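Local coordinates for protein poly-beta-hydroxybuterate polymerase (Cupriavidus necator, PDB 5T6O) that polymerises hydroxybutyryl units into polyhydroxybutyrate without a template, this chain being the catalytic domain of the class I synthase, at residues F23-Y28 with T71-S76; A37-M42 with S108-I113; A141-L146 with I268-Y273. The protein carries 1 engineered substitution. One frame throughout, in Å; residues are numbered along the deposited sequence.

Three contacts stitch one mixed sheet together in steps. Strand 23-28 comes early in the chain, after strand 14-19, and pairs with strand 72-77 to close contact 1. Before that happens the chain passes through 37-42, whose partner 108-113 arrives only later, so contacts 1 and 2 cross along the sequence. They also touch in space: strands 72-77 and 40-43 are neighbours, with a probable hydrogen bond from Leu40 N to Thr71 O. Contact 3 opens after both have closed, bringing 268-273 back to 141-146 across a long insertion. It joins contact 2 where Ala141 N probably bonds to Ile113 O, while contact 1 lies farther along the sheet, its centre about 19 Å from that of contact 3.

Contact 1 (F23-Y28 with T71-S76); sequences FQLLQY and TVFLVS
Phe73 and Gln27 face each other as a non-hydrogen-bonded antiparallel pair, their side chains lying alongside and pointing the same way. The stem of Gln27 runs along the phenyl ring, with its CG 3.6 Å from Phe73 CE1. Two residues earlier, on the same face, Leu25 slants across to bring its CD2 to 3.9 Å from Phe73 CD1.

On the opposite side of the sheet, Leu74 sits between two partners. Its CD2 meets Leu26 CD1 at 4.1 Å, side by side, while its CB touches the edge of the Tyr28 ring. With CG beside the backbone N (chi1 -68°), that ring turns its edge to the neighbouring strand, and Tyr28 CD2 comes within 3.8 Å of Val72 CG1.

Five backbone hydrogen bonds set the register; at one end Gln24 N bonds to Ser76 O (2.8 Å), at the other Tyr28 N to Val72 O (3.1 Å). A water accepts from Ser76 OG and donates to Gln24 OE1, which also takes the N-H of Tyr384, while Gln24 NE2 bonds to Glu19 and Glu378.

Helix 89-108 packs on the face of Phe73 and Val75, helix 61-67 on that of Tyr28 and Leu74, and strand 14-19 continues the sheet beyond 23-28.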
loop_
_atom_site.group_PDB
_atom_site.type_symbol
_atom_site.label_atom_id
_atom_site.label_comp_id
_atom_site.label_asym_id
_atom_site.label_seq_id
_atom_site.Cartn_x
_atom_site.Cartn_y
_atom_site.Cartn_z
ATOM N N PHE A 23 34.177 -21.297 8.001
ATOM C CA PHE A 23 33.347 -22.068 7.081
ATOM C C PHE A 23 34.065 -23.342 6.654
ATOM O O PHE A 23 35.270 -23.514 6.872
ATOM C CB PHE A 23 32.977 -21.243 5.845
ATOM C CG PHE A 23 34.090 -21.128 4.837
ATOM C CD1 PHE A 23 35.204 -20.350 5.101
ATOM C CD2 PHE A 23 34.005 -21.781 3.613
ATOM C CE1 PHE A 23 36.225 -20.247 4.164
ATOM C CE2 PHE A 23 35.014 -21.677 2.675
ATOM C CZ PHE A 23 36.122 -20.913 2.944
ATOM N N GLN A 24 33.285 -24.242 6.058
ATOM C CA GLN A 24 33.784 -25.390 5.312
ATOM C C GLN A 24 33.423 -25.223 3.842
ATOM O O GLN A 24 32.301 -24.824 3.511
ATOM C CB GLN A 24 33.179 -26.695 5.826
ATOM C CG GLN A 24 33.662 -27.093 7.206
ATOM C CD GLN A 24 33.074 -28.398 7.664
ATOM O OE1 GLN A 24 31.849 -28.594 7.627
ATOM N NE2 GLN A 24 33.948 -29.324 8.080
ATOM N N LEU A 25 34.365 -25.527 2.954
ATOM C CA LEU A 25 34.075 -25.522 1.527
ATOM C C LEU A 25 33.653 -26.928 1.114
ATOM O O LEU A 25 34.427 -27.876 1.274
ATOM C CB LEU A 25 35.280 -25.080 0.702
ATOM C CG LEU A 25 34.931 -24.841 -0.777
ATOM C CD1 LEU A 25 33.996 -23.652 -0.927
ATOM C CD2 LEU A 25 36.207 -24.635 -1.594
ATOM N N LEU A 26 32.421 -27.068 0.624
ATOM C CA LEU A 26 31.978 -28.343 0.069
ATOM C C LEU A 26 32.215 -28.370 -1.434
ATOM O O LEU A 26 32.101 -27.351 -2.113
ATOM C CB LEU A 26 30.491 -28.585 0.332
ATOM C CG LEU A 26 29.972 -28.404 1.767
ATOM C CD1 LEU A 26 28.519 -28.894 1.887
ATOM C CD2 LEU A 26 30.849 -29.102 2.758
ATOM N N GLN A 27 32.540 -29.557 -1.948
ATOM C CA GLN A 27 32.596 -29.816 -3.384
ATOM C C GLN A 27 31.760 -31.055 -3.644
ATOM O O GLN A 27 31.947 -32.072 -2.974
ATOM C CB GLN A 27 34.027 -30.048 -3.897
ATOM C CG GLN A 27 34.081 -30.329 -5.406
ATOM C CD GLN A 27 35.492 -30.581 -5.922
ATOM O OE1 GLN A 27 35.692 -30.958 -7.088
ATOM N NE2 GLN A 27 36.479 -30.391 -5.056
ATOM N N TYR A 28 30.825 -30.972 -4.586
ATOM C CA TYR A 28 29.918 -32.092 -4.803
ATOM C C TYR A 28 30.451 -33.072 -5.843
ATOM O O TYR A 28 31.168 -32.698 -6.774
ATOM C CB TYR A 28 28.533 -31.568 -5.198
ATOM C CG TYR A 28 27.912 -30.871 -4.014
ATOM C CD1 TYR A 28 27.267 -31.602 -3.014
ATOM C CD2 TYR A 28 28.012 -29.492 -3.863
ATOM C CE1 TYR A 28 26.707 -30.973 -1.907
ATOM C CE2 TYR A 28 27.474 -28.850 -2.739
ATOM C CZ TYR A 28 26.819 -29.596 -1.778
ATOM O OH TYR A 28 26.262 -28.970 -0.692
ATOM N N THR A 71 30.473 -28.258 -12.011
ATOM C CA THR A 71 31.132 -28.498 -10.735
ATOM C C THR A 71 30.648 -27.454 -9.742
ATOM O O THR A 71 30.739 -26.252 -10.014
ATOM C CB THR A 71 32.644 -28.406 -10.906
ATOM O OG1 THR A 71 33.066 -29.310 -11.935
ATOM C CG2 THR A 71 33.377 -28.719 -9.581
ATOM N N VAL A 72 30.119 -27.893 -8.604
ATOM C CA VAL A 72 29.553 -26.989 -7.609
ATOM C C VAL A 72 30.401 -27.036 -6.345
ATOM O O VAL A 72 30.653 -28.117 -5.798
ATOM C CB VAL A 72 28.085 -27.334 -7.295
ATOM C CG1 VAL A 72 27.550 -26.448 -6.164
ATOM C CG2 VAL A 72 27.208 -27.170 -8.549
ATOM N N PHE A 73 30.830 -25.863 -5.884
ATOM C CA PHE A 73 31.414 -25.660 -4.564
ATOM C C PHE A 73 30.437 -24.842 -3.734
ATOM O O PHE A 73 29.628 -24.086 -4.287
ATOM C CB PHE A 73 32.744 -24.909 -4.641
ATOM C CG PHE A 73 33.841 -25.652 -5.359
ATOM C CD1 PHE A 73 34.725 -26.459 -4.651
ATOM C CD2 PHE A 73 34.042 -25.472 -6.717
ATOM C CE1 PHE A 73 35.771 -27.108 -5.300
ATOM C CE2 PHE A 73 35.084 -26.131 -7.382
ATOM C CZ PHE A 73 35.951 -26.949 -6.665
ATOM N N LEU A 74 30.493 -24.993 -2.412
ATOM C CA LEU A 74 29.514 -24.300 -1.583
ATOM C C LEU A 74 30.116 -23.949 -0.232
ATOM O O LEU A 74 30.837 -24.746 0.376
ATOM C CB LEU A 74 28.233 -25.142 -1.403
ATOM C CG LEU A 74 27.115 -24.608 -0.500
ATOM C CD1 LEU A 74 25.752 -25.059 -1.041
ATOM C CD2 LEU A 74 27.294 -25.101 0.955
ATOM N N VAL A 75 29.785 -22.755 0.239
ATOM C CA VAL A 75 30.214 -22.270 1.546
ATOM C C VAL A 75 29.225 -22.745 2.611
ATOM O O VAL A 75 28.073 -22.310 2.630
ATOM C CB VAL A 75 30.314 -20.742 1.541
ATOM C CG1 VAL A 75 30.590 -20.219 2.939
ATOM C CG2 VAL A 75 31.376 -20.294 0.547
ATOM N N SER A 76 29.678 -23.627 3.511
ATOM C CA SER A 76 28.891 -24.039 4.672
ATOM C C SER A 76 29.435 -23.298 5.888
ATOM O O SER A 76 30.533 -23.600 6.363
ATOM C CB SER A 76 28.957 -25.553 4.873
ATOM O OG SER A 76 28.270 -25.928 6.047
HETATM O O HOH W 1 29.103 -28.279 7.154
HETATM O O HOH W 2 29.919 -30.798 -8.474
#

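Contact 2 (A37-M42 with S108-I113); sequences ARPLLM and SGQDKI
Lys112 O is buried against the Arg38 side chain yet has no hydrogen-bond partner anywhere in the model. Arg38 lays its methylenes beside this carbonyl, with CD 3.4 Å from Lys112 O, and the oxygen lies in the guanidinium plane at its edge. NE is nevertheless too far away to bond. The nearby positive charge may still offset part of the cost of burying the oxygen. The two long side chains run alongside each other in the same direction, and their ends are held elsewhere: Arg38 NH1 by Gln358 O, Lys112 NZ by His138 O.

No hydrogen bond joins the two segments; the rest is packing. Gln110 brings CG to 3.2 Å from Ala37 O, and the bend at chi2 (-73°) then sets the amide beside Ala37, with OE1 3.9 Å from Ala37 CB. The same OE1 approaches Arg38 CG, the two side chains crossing at about a right angle with amide and guanidinium planes 69° apart.

Pro39 and Ile113 carry the apolar part. Pro39 CG presses on Ser108 CB at 3.6 Å and on Ile113 CG2 at 3.8 Å. Ile113 has CG1 between its backbone N and carbonyl carbon (chi1 68°), an arrangement that leaves CG2 for the proline and sends CD1 to within 4.0 Å of Leu41 CB. Ser108 OG, also hydrogen-bonded to Arg105 O in helix 89-108, accepts from Gln110 N at 3.0 Å, an ST turn that shapes the bend where Gly109, with positive phi, leaves the helix.

Segment 108-113 returns helix 89-108 to strand 113-118, ending the beta-alpha-beta crossover that runs from strand 72-77 past strand 40-43. Phe73 of strand 72-77 touches Pro39 and Leu41, while Ala100 and Ile101 of the helix lie against Leu41.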
loop_
_atom_site.group_PDB
_atom_site.type_symbol
_atom_site.label_atom_id
_atom_site.label_comp_id
_atom_site.label_asym_id
_atom_site.label_seq_id
_atom_site.Cartn_x
_atom_site.Cartn_y
_atom_site.Cartn_z
ATOM N N ALA A 37 33.978 -26.207 -17.942
ATOM C CA ALA A 37 35.315 -25.898 -17.454
ATOM C C ALA A 37 35.262 -25.050 -16.186
ATOM O O ALA A 37 36.056 -25.256 -15.263
ATOM C CB ALA A 37 36.123 -25.189 -18.545
ATOM N N ARG A 38 34.325 -24.105 -16.118
ATOM C CA ARG A 38 34.261 -23.206 -14.969
ATOM C C ARG A 38 33.255 -23.716 -13.948
ATOM O O ARG A 38 32.087 -23.968 -14.300
ATOM C CB ARG A 38 33.876 -21.796 -15.408
ATOM C CG ARG A 38 34.849 -21.168 -16.401
ATOM C CD ARG A 38 34.569 -19.688 -16.530
ATOM N NE ARG A 38 35.547 -19.027 -17.386
ATOM C CZ ARG A 38 35.278 -18.563 -18.597
ATOM N NH1 ARG A 38 34.055 -18.689 -19.093
ATOM N NH2 ARG A 38 36.230 -17.977 -19.310
ATOM N N PRO A 39 33.663 -23.867 -12.693
ATOM C CA PRO A 39 32.739 -24.328 -11.657
ATOM C C PRO A 39 31.877 -23.180 -11.149
ATOM O O PRO A 39 32.111 -22.008 -11.450
ATOM C CB PRO A 39 33.683 -24.833 -10.563
ATOM C CG PRO A 39 34.855 -23.903 -10.668
ATOM C CD PRO A 39 35.017 -23.625 -12.159
ATOM N N LEU A 40 30.885 -23.535 -10.326
ATOM C CA LEU A 40 30.023 -22.556 -9.666
ATOM C C LEU A 40 30.250 -22.617 -8.161
ATOM O O LEU A 40 30.099 -23.684 -7.556
ATOM C CB LEU A 40 28.547 -22.813 -9.979
ATOM C CG LEU A 40 27.556 -21.924 -9.221
ATOM C CD1 LEU A 40 27.649 -20.486 -9.733
ATOM C CD2 LEU A 40 26.132 -22.469 -9.384
ATOM N N LEU A 41 30.587 -21.472 -7.558
ATOM C CA LEU A 41 30.721 -21.362 -6.105
ATOM C C LEU A 41 29.459 -20.713 -5.547
ATOM O O LEU A 41 29.141 -19.567 -5.884
ATOM C CB LEU A 41 31.964 -20.556 -5.712
ATOM C CG LEU A 41 32.013 -20.136 -4.235
ATOM C CD1 LEU A 41 32.232 -21.354 -3.323
ATOM C CD2 LEU A 41 33.108 -19.078 -3.999
ATOM N N MET A 42 28.743 -21.448 -4.700
ATOM C CA MET A 42 27.541 -20.935 -4.058
ATOM C C MET A 42 27.871 -20.362 -2.686
ATOM O O MET A 42 28.510 -21.035 -1.864
ATOM C CB MET A 42 26.498 -22.036 -3.917
ATOM C CG MET A 42 26.006 -22.602 -5.226
ATOM S SD MET A 42 24.553 -23.609 -4.869
ATOM C CE MET A 42 24.141 -24.171 -6.518
ATOM N N SER A 108 39.873 -25.489 -9.030
ATOM C CA SER A 108 39.417 -25.595 -10.415
ATOM C C SER A 108 40.563 -25.473 -11.411
ATOM O O SER A 108 40.460 -25.987 -12.532
ATOM C CB SER A 108 38.366 -24.524 -10.716
ATOM O OG SER A 108 38.969 -23.253 -10.924
ATOM N N GLY A 109 41.649 -24.795 -11.042
ATOM C CA GLY A 109 42.671 -24.527 -12.038
ATOM C C GLY A 109 42.264 -23.535 -13.105
ATOM O O GLY A 109 43.026 -23.310 -14.046
ATOM N N GLN A 110 41.088 -22.921 -12.980
ATOM C CA GLN A 110 40.577 -21.978 -13.963
ATOM C C GLN A 110 40.939 -20.550 -13.585
ATOM O O GLN A 110 41.077 -20.216 -12.408
ATOM C CB GLN A 110 39.057 -22.094 -14.076
ATOM C CG GLN A 110 38.605 -23.359 -14.746
ATOM C CD GLN A 110 38.862 -23.318 -16.228
ATOM O OE1 GLN A 110 38.389 -22.420 -16.928
ATOM N NE2 GLN A 110 39.628 -24.275 -16.718
ATOM N N ASP A 111 41.049 -19.697 -14.606
ATOM C CA ASP A 111 41.307 -18.283 -14.354
ATOM C C ASP A 111 40.109 -17.594 -13.702
ATOM O O ASP A 111 40.283 -16.672 -12.891
ATOM C CB ASP A 111 41.681 -17.592 -15.664
ATOM C CG ASP A 111 42.060 -16.141 -15.470
ATOM O OD1 ASP A 111 42.708 -15.832 -14.446
ATOM O OD2 ASP A 111 41.707 -15.308 -16.336
ATOM N N LYS A 112 38.894 -18.028 -14.032
ATOM C CA LYS A 112 37.676 -17.437 -13.494
ATOM C C LYS A 112 36.674 -18.532 -13.156
ATOM O O LYS A 112 36.640 -19.590 -13.799
ATOM C CB LYS A 112 37.039 -16.448 -14.486
ATOM C CG LYS A 112 37.929 -15.252 -14.830
ATOM C CD LYS A 112 37.211 -14.266 -15.742
ATOM C CE LYS A 112 38.142 -13.152 -16.219
ATOM N NZ LYS A 112 38.644 -12.330 -15.090
ATOM N N ILE A 113 35.850 -18.257 -12.140
ATOM C CA ILE A 113 34.772 -19.140 -11.719
ATOM C C ILE A 113 33.456 -18.373 -11.781
ATOM O O ILE A 113 33.418 -17.140 -11.814
ATOM C CB ILE A 113 35.001 -19.707 -10.297
ATOM C CG1 ILE A 113 34.887 -18.598 -9.239
ATOM C CG2 ILE A 113 36.357 -20.421 -10.214
ATOM C CD1 ILE A 113 35.034 -19.100 -7.797
#

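Contact 3 (A141-L146 with I268-Y273); sequences ASVTLL and IDVPTY
Two valines meet through torsions that differ: Val143 has CG1 anti to its backbone N (chi1 175°), leaving CG2 beside that N, whereas Val270 (chi1 -58°) turns CG2 between N and carbonyl carbon. The two CG2 methyls come together 3.5 Å apart, the side chains crossing at about a right angle.

Val143 is also gripped through its backbone, its N bonding to Pro271 O at 3.0 Å and its O receiving Tyr273 N at 2.9 Å. One step on, Leu145 N bonds to Tyr273 O at 2.8 Å, completing a parallel ladder. Thr272 OG1 donates back to Val270 O at 2.8 Å, approaching from above the carbonyl plane, a local bond just where the chain enters the strand.

Thr144 and Tyr273 run side by side on the other face, with Thr144 OG1 4.1 Å from Tyr273 CB. Their polar ends go to helix 348-358: Thr144 OG1 to Trp351, Tyr273 OH to Asp350, and the Tyr273 ring meets those of Trp351 and Trp354.

Adjacent parallel strands separated by a long insertion, here 121 residues with several helices, are characteristic of the alpha/beta hydrolase fold, in which cap regions are commonly inserted at this point of the central sheet.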
loop_
_atom_site.group_PDB
_atom_site.type_symbol
_atom_site.label_atom_id
_atom_site.label_comp_id
_atom_site.label_asym_id
_atom_site.label_seq_id
_atom_site.Cartn_x
_atom_site.Cartn_y
_atom_site.Cartn_z
ATOM N N ALA A 141 33.732 -15.005 -13.492
ATOM C CA ALA A 141 33.250 -14.887 -14.861
ATOM C C ALA A 141 31.851 -14.293 -14.906
ATOM O O ALA A 141 31.519 -13.547 -15.836
ATOM C CB ALA A 141 33.255 -16.260 -15.542
ATOM N N SER A 142 31.034 -14.605 -13.905
ATOM C CA SER A 142 29.654 -14.160 -13.841
ATOM C C SER A 142 29.195 -14.300 -12.399
ATOM O O SER A 142 29.824 -14.995 -11.600
ATOM C CB SER A 142 28.759 -14.972 -14.781
ATOM O OG SER A 142 28.437 -16.231 -14.208
ATOM N N VAL A 143 28.090 -13.626 -12.080
ATOM C CA VAL A 143 27.516 -13.599 -10.742
ATOM C C VAL A 143 26.025 -13.861 -10.864
ATOM O O VAL A 143 25.362 -13.278 -11.728
ATOM C CB VAL A 143 27.756 -12.243 -10.046
ATOM C CG1 VAL A 143 27.032 -12.196 -8.698
ATOM C CG2 VAL A 143 29.254 -11.999 -9.866
ATOM N N THR A 144 25.500 -14.734 -10.007
ATOM C CA THR A 144 24.066 -14.964 -9.888
ATOM C C THR A 144 23.628 -14.496 -8.505
ATOM O O THR A 144 24.106 -15.015 -7.490
ATOM C CB THR A 144 23.728 -16.442 -10.102
ATOM O OG1 THR A 144 24.121 -16.834 -11.427
ATOM C CG2 THR A 144 22.229 -16.695 -9.925
ATOM N N LEU A 145 22.709 -13.534 -8.465
ATOM C CA LEU A 145 22.171 -13.007 -7.211
ATOM C C LEU A 145 20.735 -13.496 -7.069
ATOM O O LEU A 145 19.830 -12.975 -7.719
ATOM C CB LEU A 145 22.236 -11.482 -7.208
ATOM C CG LEU A 145 23.644 -10.880 -7.261
ATOM C CD1 LEU A 145 23.557 -9.342 -7.222
ATOM C CD2 LEU A 145 24.502 -11.403 -6.101
ATOM N N LEU A 146 20.525 -14.506 -6.225
ATOM C CA LEU A 146 19.185 -14.991 -5.940
ATOM C C LEU A 146 18.644 -14.258 -4.717
ATOM O O LEU A 146 19.231 -14.348 -3.630
ATOM C CB LEU A 146 19.189 -16.499 -5.692
ATOM C CG LEU A 146 19.787 -17.374 -6.798
ATOM C CD1 LEU A 146 19.589 -18.845 -6.428
ATOM C CD2 LEU A 146 19.151 -17.084 -8.158
ATOM N N ILE A 268 32.235 -4.534 -9.768
ATOM C CA ILE A 268 32.188 -5.977 -9.983
ATOM C C ILE A 268 32.252 -6.293 -11.474
ATOM O O ILE A 268 33.042 -7.136 -11.916
ATOM C CB ILE A 268 30.930 -6.570 -9.330
ATOM C CG1 ILE A 268 30.971 -6.338 -7.810
ATOM C CG2 ILE A 268 30.821 -8.073 -9.647
ATOM C CD1 ILE A 268 29.689 -6.701 -7.107
ATOM N N ASP A 269 31.389 -5.650 -12.257
ATOM C CA ASP A 269 31.508 -5.545 -13.715
ATOM C C ASP A 269 31.689 -6.906 -14.397
ATOM O O ASP A 269 32.640 -7.144 -15.145
ATOM C CB ASP A 269 32.646 -4.589 -14.090
ATOM C CG ASP A 269 32.658 -4.264 -15.568
ATOM O OD1 ASP A 269 31.595 -4.434 -16.207
ATOM O OD2 ASP A 269 33.725 -3.857 -16.091
ATOM N N VAL A 270 30.743 -7.802 -14.140
ATOM C CA VAL A 270 30.663 -9.061 -14.879
ATOM C C VAL A 270 29.204 -9.339 -15.200
ATOM O O VAL A 270 28.297 -8.780 -14.569
ATOM C CB VAL A 270 31.265 -10.243 -14.090
ATOM C CG1 VAL A 270 32.732 -9.979 -13.719
ATOM C CG2 VAL A 270 30.422 -10.542 -12.865
ATOM N N PRO A 271 28.945 -10.188 -16.193
ATOM C CA PRO A 271 27.555 -10.578 -16.466
ATOM C C PRO A 271 26.871 -11.079 -15.199
ATOM O O PRO A 271 27.429 -11.878 -14.444
ATOM C CB PRO A 271 27.708 -11.686 -17.509
ATOM C CG PRO A 271 28.965 -11.333 -18.220
ATOM C CD PRO A 271 29.881 -10.784 -17.164
ATOM N N THR A 272 25.661 -10.580 -14.946
ATOM C CA THR A 272 25.000 -10.811 -13.666
ATOM C C THR A 272 23.538 -11.176 -13.880
ATOM O O THR A 272 22.810 -10.450 -14.565
ATOM C CB THR A 272 25.101 -9.578 -12.762
ATOM O OG1 THR A 272 26.482 -9.255 -12.556
ATOM C CG2 THR A 272 24.409 -9.844 -11.414
ATOM N N TYR A 273 23.123 -12.300 -13.282
ATOM C CA TYR A 273 21.742 -12.775 -13.302
ATOM C C TYR A 273 21.097 -12.432 -11.966
ATOM O O TYR A 273 21.595 -12.848 -10.913
ATOM C CB TYR A 273 21.709 -14.283 -13.534
ATOM C CG TYR A 273 20.362 -14.923 -13.827
ATOM C CD1 TYR A 273 19.484 -15.290 -12.795
ATOM C CD2 TYR A 273 20.013 -15.254 -15.129
ATOM C CE1 TYR A 273 18.260 -15.920 -13.073
ATOM C CE2 TYR A 273 18.806 -15.879 -15.414
ATOM C CZ TYR A 273 17.941 -16.218 -14.384
ATOM O OH TYR A 273 16.750 -16.841 -14.695
#